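Local coordinates for hypoxanthine phosphoribosyltransferase (PDB 7CMJ), which transfers the 5-phosphoribosyl group from phosphoribosylpyrophosphate onto hypoxanthine or guanine, making IMP or GMP in the purine salvage pathway, at residues 57-71 and 112-126. Residues are numbered along the deposited sequence; the frame is centred on the assembly and turned at random.
Sequences NPLYLLCVLKGSFIF and VRDSVENRHILIVED. With BA (barium ion), chain D; PO4 (phosphate ion), chain E; PO4 (phosphate ion), chain J.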
loop_
_atom_site.group_PDB
_atom_site.type_symbol
_atom_site.label_atom_id
_atom_site.label_comp_id
_atom_site.label_asym_id
_atom_site.label_seq_id
_atom_site.Cartn_x
_atom_site.Cartn_y
_atom_site.Cartn_z
ATOM N N ASN A 57 7.195 -10.157 24.310
ATOM C CA ASN A 57 8.299 -10.366 23.371
ATOM C C ASN A 57 8.090 -11.716 22.711
ATOM O O ASN A 57 8.775 -12.697 23.028
ATOM C CB ASN A 57 9.661 -10.298 24.070
ATOM C CG ASN A 57 10.829 -10.547 23.114
ATOM O OD1 ASN A 57 10.792 -10.174 21.932
ATOM N ND2 ASN A 57 11.867 -11.193 23.624
ATOM N N PRO A 58 7.138 -11.809 21.778
ATOM C CA PRO A 58 6.811 -13.110 21.187
ATOM C C PRO A 58 7.598 -13.405 19.918
ATOM O O PRO A 58 8.494 -12.652 19.524
ATOM C CB PRO A 58 5.317 -12.969 20.890
ATOM C CG PRO A 58 5.211 -11.527 20.453
ATOM C CD PRO A 58 6.275 -10.747 21.235
ATOM N N LEU A 59 7.262 -14.517 19.278
ATOM C CA LEU A 59 7.774 -14.836 17.955
ATOM C C LEU A 59 6.794 -14.301 16.921
ATOM O O LEU A 59 5.595 -14.599 16.984
ATOM C CB LEU A 59 7.964 -16.346 17.808
ATOM C CG LEU A 59 8.382 -16.935 16.460
ATOM C CD1 LEU A 59 9.775 -16.460 16.004
ATOM C CD2 LEU A 59 8.347 -18.433 16.581
ATOM N N TYR A 60 7.296 -13.483 15.996
ATOM C CA TYR A 60 6.452 -12.860 14.985
ATOM C C TYR A 60 6.392 -13.736 13.739
ATOM O O TYR A 60 7.426 -14.097 13.174
ATOM C CB TYR A 60 6.984 -11.474 14.621
ATOM C CG TYR A 60 6.561 -10.381 15.568
ATOM C CD1 TYR A 60 5.521 -9.506 15.240
ATOM C CD2 TYR A 60 7.209 -10.203 16.788
ATOM C CE1 TYR A 60 5.133 -8.490 16.109
ATOM C CE2 TYR A 60 6.825 -9.191 17.657
ATOM C CZ TYR A 60 5.787 -8.343 17.312
ATOM O OH TYR A 60 5.410 -7.349 18.177
ATOM N N LEU A 61 5.186 -14.053 13.298
ATOM C CA LEU A 61 4.997 -14.829 12.079
ATOM C C LEU A 61 4.770 -13.880 10.915
ATOM O O LEU A 61 3.777 -13.145 10.884
ATOM C CB LEU A 61 3.822 -15.796 12.220
ATOM C CG LEU A 61 4.087 -16.936 13.208
ATOM C CD1 LEU A 61 2.926 -17.918 13.234
ATOM C CD2 LEU A 61 5.418 -17.640 12.886
ATOM N N LEU A 62 5.683 -13.893 9.962
ATOM C CA LEU A 62 5.606 -13.015 8.805
ATOM C C LEU A 62 4.985 -13.784 7.649
ATOM O O LEU A 62 5.671 -14.459 6.890
ATOM C CB LEU A 62 6.985 -12.503 8.451
ATOM C CG LEU A 62 7.142 -11.022 8.705
ATOM C CD1 LEU A 62 8.271 -10.661 7.843
ATOM C CD2 LEU A 62 5.903 -10.288 8.267
ATOM N N CYS A 63 3.676 -13.666 7.505
ATOM C CA CYS A 63 2.954 -14.354 6.446
ATOM C C CYS A 63 3.148 -13.611 5.126
ATOM O O CYS A 63 2.616 -12.509 4.933
ATOM C CB CYS A 63 1.478 -14.453 6.807
ATOM S SG CYS A 63 0.517 -15.283 5.559
ATOM N N VAL A 64 3.904 -14.213 4.213
ATOM C CA VAL A 64 4.021 -13.679 2.861
ATOM C C VAL A 64 2.757 -14.041 2.100
ATOM O O VAL A 64 2.440 -15.222 1.915
ATOM C CB VAL A 64 5.263 -14.233 2.155
ATOM C CG1 VAL A 64 5.416 -13.586 0.808
ATOM C CG2 VAL A 64 6.519 -14.041 3.023
ATOM N N LEU A 65 2.013 -13.033 1.683
ATOM C CA LEU A 65 0.767 -13.281 0.978
ATOM C C LEU A 65 1.030 -13.560 -0.498
ATOM O O LEU A 65 2.035 -13.117 -1.059
ATOM C CB LEU A 65 -0.154 -12.083 1.137
ATOM C CG LEU A 65 -0.634 -11.907 2.567
ATOM C CD1 LEU A 65 -1.220 -10.514 2.701
ATOM C CD2 LEU A 65 -1.677 -12.950 2.859
ATOM N N LYS A 66 0.139 -14.336 -1.121
ATOM C CA LYS A 66 -1.006 -14.976 -0.466
ATOM C C LYS A 66 -0.733 -16.395 -0.004
ATOM O O LYS A 66 -1.354 -16.859 0.943
ATOM C CB LYS A 66 -2.197 -15.040 -1.408
ATOM C CG LYS A 66 -2.605 -13.759 -2.064
ATOM C CD LYS A 66 -3.754 -14.073 -3.003
ATOM C CE LYS A 66 -4.306 -12.846 -3.697
ATOM N NZ LYS A 66 -5.292 -13.315 -4.690
ATOM N N GLY A 67 0.190 -17.081 -0.686
ATOM C CA GLY A 67 0.334 -18.528 -0.565
ATOM C C GLY A 67 0.540 -19.062 0.842
ATOM O O GLY A 67 0.223 -20.237 1.103
ATOM N N SER A 68 1.063 -18.241 1.758
ATOM C CA SER A 68 1.400 -18.728 3.094
ATOM C C SER A 68 0.218 -18.728 4.056
ATOM O O SER A 68 0.372 -19.177 5.201
ATOM C CB SER A 68 2.533 -17.899 3.691
ATOM O OG SER A 68 3.724 -18.106 2.953
ATOM N N PHE A 69 -0.958 -18.266 3.624
ATOM C CA PHE A 69 -1.946 -17.878 4.622
ATOM C C PHE A 69 -2.606 -19.084 5.286
ATOM O O PHE A 69 -2.755 -19.113 6.513
ATOM C CB PHE A 69 -2.952 -16.910 4.004
ATOM C CG PHE A 69 -4.172 -17.544 3.400
ATOM C CD1 PHE A 69 -5.370 -17.573 4.100
ATOM C CD2 PHE A 69 -4.146 -18.030 2.109
ATOM C CE1 PHE A 69 -6.504 -18.114 3.534
ATOM C CE2 PHE A 69 -5.271 -18.562 1.537
ATOM C CZ PHE A 69 -6.455 -18.610 2.247
ATOM N N ILE A 70 -2.971 -20.105 4.524
ATOM C CA ILE A 70 -3.475 -21.291 5.192
ATOM C C ILE A 70 -2.384 -21.902 6.052
ATOM O O ILE A 70 -2.618 -22.266 7.213
ATOM C CB ILE A 70 -4.035 -22.274 4.160
ATOM C CG1 ILE A 70 -5.412 -21.780 3.717
ATOM C CG2 ILE A 70 -4.055 -23.696 4.731
ATOM C CD1 ILE A 70 -5.998 -22.576 2.592
ATOM N N PHE A 71 -1.164 -21.976 5.519
ATOM C CA PHE A 71 -0.060 -22.553 6.280
ATOM C C PHE A 71 0.208 -21.758 7.543
ATOM O O PHE A 71 0.510 -22.340 8.592
ATOM C CB PHE A 71 1.196 -22.613 5.421
ATOM C CG PHE A 71 2.409 -23.117 6.141
ATOM C CD1 PHE A 71 2.329 -24.187 7.008
ATOM C CD2 PHE A 71 3.651 -22.532 5.921
ATOM C CE1 PHE A 71 3.467 -24.660 7.664
ATOM C CE2 PHE A 71 4.785 -22.998 6.566
ATOM C CZ PHE A 71 4.691 -24.064 7.438
ATOM N N VAL A 112 4.580 -4.413 7.501
ATOM C CA VAL A 112 4.064 -4.872 8.791
ATOM C C VAL A 112 3.422 -3.713 9.561
ATOM O O VAL A 112 3.829 -2.549 9.438
ATOM C CB VAL A 112 5.185 -5.541 9.611
ATOM C CG1 VAL A 112 5.612 -6.829 8.951
ATOM C CG2 VAL A 112 6.376 -4.617 9.727
ATOM N N ARG A 113 2.402 -4.041 10.376
ATOM C CA ARG A 113 1.674 -3.060 11.187
ATOM C C ARG A 113 2.397 -2.720 12.489
ATOM O O ARG A 113 2.280 -1.594 12.986
ATOM C CB ARG A 113 0.264 -3.589 11.490
ATOM C CG ARG A 113 -0.551 -2.803 12.520
ATOM C CD ARG A 113 -1.700 -3.649 13.107
ATOM N NE ARG A 113 -2.778 -3.859 12.133
ATOM C CZ ARG A 113 -3.893 -4.559 12.353
ATOM N NH1 ARG A 113 -4.104 -5.140 13.529
ATOM N NH2 ARG A 113 -4.802 -4.675 11.383
ATOM N N ASP A 114 3.113 -3.673 13.071
ATOM C CA ASP A 114 3.920 -3.432 14.256
ATOM C C ASP A 114 5.379 -3.283 13.858
ATOM O O ASP A 114 5.868 -3.998 12.979
ATOM C CB ASP A 114 3.806 -4.574 15.269
ATOM C CG ASP A 114 2.410 -4.731 15.844
ATOM O OD1 ASP A 114 1.682 -3.722 15.970
ATOM O OD2 ASP A 114 2.058 -5.885 16.184
ATOM N N SER A 115 6.069 -2.343 14.504
ATOM C CA SER A 115 7.520 -2.341 14.482
ATOM C C SER A 115 8.037 -3.709 14.904
ATOM O O SER A 115 7.471 -4.358 15.789
ATOM C CB SER A 115 8.070 -1.274 15.430
ATOM O OG SER A 115 9.445 -1.505 15.728
ATOM N N VAL A 116 9.116 -4.148 14.275
ATOM C CA VAL A 116 9.721 -5.409 14.669
ATOM C C VAL A 116 11.143 -5.196 15.180
ATOM O O VAL A 116 11.922 -6.133 15.244
ATOM C CB VAL A 116 9.670 -6.434 13.517
ATOM C CG1 VAL A 116 8.221 -6.780 13.174
ATOM C CG2 VAL A 116 10.406 -5.918 12.281
ATOM N N GLU A 117 11.482 -3.962 15.548
ATOM C CA GLU A 117 12.797 -3.686 16.111
ATOM C C GLU A 117 13.029 -4.569 17.332
ATOM O O GLU A 117 12.182 -4.631 18.234
ATOM C CB GLU A 117 12.929 -2.206 16.484
ATOM C CG GLU A 117 14.342 -1.784 16.835
ATOM C CD GLU A 117 14.429 -0.367 17.409
ATOM O OE1 GLU A 117 14.107 0.606 16.692
ATOM O OE2 GLU A 117 14.831 -0.224 18.585
ATOM N N ASN A 118 14.161 -5.279 17.330
ATOM C CA ASN A 118 14.562 -6.137 18.442
ATOM C C ASN A 118 13.501 -7.189 18.779
ATOM O O ASN A 118 13.211 -7.462 19.947
ATOM C CB ASN A 118 14.903 -5.305 19.667
ATOM C CG ASN A 118 15.775 -6.058 20.625
ATOM O OD1 ASN A 118 16.822 -6.571 20.237
ATOM N ND2 ASN A 118 15.353 -6.140 21.884
ATOM N N ARG A 119 12.920 -7.788 17.744
ATOM C CA ARG A 119 11.971 -8.878 17.890
ATOM C C ARG A 119 12.452 -10.075 17.088
ATOM O O ARG A 119 13.293 -9.951 16.188
ATOM C CB ARG A 119 10.576 -8.480 17.420
ATOM C CG ARG A 119 10.022 -7.290 18.144
ATOM C CD ARG A 119 9.425 -7.791 19.426
ATOM N NE ARG A 119 9.907 -7.047 20.571
ATOM C CZ ARG A 119 9.279 -5.991 21.069
ATOM N NH1 ARG A 119 8.148 -5.570 20.512
ATOM N NH2 ARG A 119 9.796 -5.352 22.109
ATOM N N HIS A 120 11.907 -11.241 17.419
ATOM C CA HIS A 120 12.250 -12.463 16.713
ATOM C C HIS A 120 11.206 -12.723 15.637
ATOM O O HIS A 120 10.019 -12.899 15.934
ATOM C CB HIS A 120 12.381 -13.646 17.665
ATOM C CG HIS A 120 13.343 -13.417 18.792
ATOM N ND1 HIS A 120 14.714 -13.457 18.630
ATOM C CD2 HIS A 120 13.130 -13.187 20.110
ATOM C CE1 HIS A 120 15.303 -13.238 19.793
ATOM N NE2 HIS A 120 14.364 -13.075 20.710
ATOM N N ILE A 121 11.656 -12.763 14.391
ATOM C CA ILE A 121 10.765 -12.874 13.246
ATOM C C ILE A 121 11.009 -14.189 12.537
ATOM O O ILE A 121 12.159 -14.597 12.320
ATOM C CB ILE A 121 10.962 -11.721 12.251
ATOM C CG1 ILE A 121 10.829 -10.376 12.950
ATOM C CG2 ILE A 121 9.993 -11.881 11.073
ATOM C CD1 ILE A 121 11.263 -9.293 12.058
ATOM N N LEU A 122 9.926 -14.832 12.149
ATOM C CA LEU A 122 9.964 -16.016 11.312
ATOM C C LEU A 122 9.214 -15.693 10.027
ATOM O O LEU A 122 8.003 -15.454 10.056
ATOM C CB LEU A 122 9.347 -17.199 12.044
ATOM C CG LEU A 122 9.644 -18.578 11.468
ATOM C CD1 LEU A 122 11.142 -18.786 11.437
ATOM C CD2 LEU A 122 8.944 -19.656 12.316
ATOM N N ILE A 123 9.933 -15.640 8.908
ATOM C CA ILE A 123 9.301 -15.449 7.605
ATOM C C ILE A 123 8.614 -16.755 7.226
ATOM O O ILE A 123 9.257 -17.811 7.172
ATOM C CB ILE A 123 10.327 -15.031 6.540
ATOM C CG1 ILE A 123 10.935 -13.675 6.881
ATOM C CG2 ILE A 123 9.683 -14.982 5.165
ATOM C CD1 ILE A 123 11.998 -13.221 5.899
ATOM N N VAL A 124 7.306 -16.692 6.976
ATOM C CA VAL A 124 6.517 -17.876 6.656
ATOM C C VAL A 124 6.306 -17.956 5.151
ATOM O O VAL A 124 5.687 -17.074 4.547
ATOM C CB VAL A 124 5.177 -17.883 7.392
ATOM C CG1 VAL A 124 4.368 -19.118 6.971
ATOM C CG2 VAL A 124 5.417 -17.857 8.889
ATOM N N GLU A 125 6.794 -19.035 4.553
ATOM C CA GLU A 125 6.689 -19.256 3.124
ATOM C C GLU A 125 6.108 -20.640 2.836
ATOM O O GLU A 125 6.332 -21.604 3.578
ATOM C CB GLU A 125 8.069 -19.097 2.437
ATOM C CG GLU A 125 8.369 -17.691 1.975
ATOM C CD GLU A 125 7.530 -17.302 0.774
ATOM O OE1 GLU A 125 6.702 -18.144 0.371
ATOM O OE2 GLU A 125 7.692 -16.176 0.239
ATOM N N ASP A 126 5.364 -20.723 1.730
ATOM C CA ASP A 126 4.857 -22.002 1.242
ATOM C C ASP A 126 5.932 -22.762 0.449
ATOM O O ASP A 126 6.145 -23.955 0.671
ATOM C CB ASP A 126 3.597 -21.758 0.397
ATOM C CG ASP A 126 3.834 -20.750 -0.699
ATOM O OD1 ASP A 126 2.910 -20.439 -1.489
ATOM O OD2 ASP A 126 4.981 -20.262 -0.766
HETATM BA BA BA D . 5.105 -17.870 -1.423
HETATM P P PO4 E . 1.041 -16.130 -4.374
HETATM O O1 PO4 E . 2.254 -15.321 -4.747
HETATM O O2 PO4 E . 0.070 -15.281 -3.608
HETATM O O3 PO4 E . 0.389 -16.632 -5.639
HETATM O O4 PO4 E . 1.494 -17.250 -3.482
HETATM P P PO4 J . -7.815 -6.583 13.334
HETATM O O1 PO4 J . -8.622 -5.445 12.760
HETATM O O2 PO4 J . -6.623 -6.840 12.465
HETATM O O3 PO4 J . -8.693 -7.804 13.309
HETATM O O4 PO4 J . -7.367 -6.281 14.751
HETATM O O HOH W 1 3.426 -17.207 0.790
HETATM O O HOH W 2 6.907 -18.845 -2.847
#
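Tyr60 and Leu62 bond through both backbone N and O to strand 120-125, which runs parallel to strand 59-64. Tyr60 N donates to His120 O at 2.8 Å, and Tyr60 O accepts from Leu122 N. Leu62 N donates to Leu122 O, and Leu62 O accepts from Val124 N. Val124 O has two donors: Ser68 OG at 2.7 Å, from above the carbonyl plane, and Val64 N, a weak bond at 3.4 Å. The serine hydroxyl stands beside its own backbone N (chi1 -66°), and this turns it toward that carbonyl. On its other side, strand 59-64 bonds to strand 86-94 through Leu59, Leu61 and Cys63. Strands 59-64 and 120-125 are central in the parallel sheet of the phosphoribosyltransferase fold, and their C-terminal ends carry active-site loops. There, Glu125 OE1 (2.4 Å) and Asp126 OD2 (2.5 Å) bind barium, and two waters add further ligands. The Leu65-Lys66 peptide bond is cis, and its nitrogen, Lys66 N, donates to O2 of the chain E phosphate, probably from the crystallisation liquor, at 2.7 Å. Lys66 NZ forms a salt bridge with Glu188. On the face toward helix 131-142, Leu62 CD2 meets Val112 CG1 at 3.5 Å, while Leu62 CG packs on Ile121 CG2. The Tyr60 ring lies obliquely against the aliphatic part of Arg119, with CE2 3.4 Å from CD. His120 ND1, on the opposite face, is hydrogen-bonded to Ser148 OG.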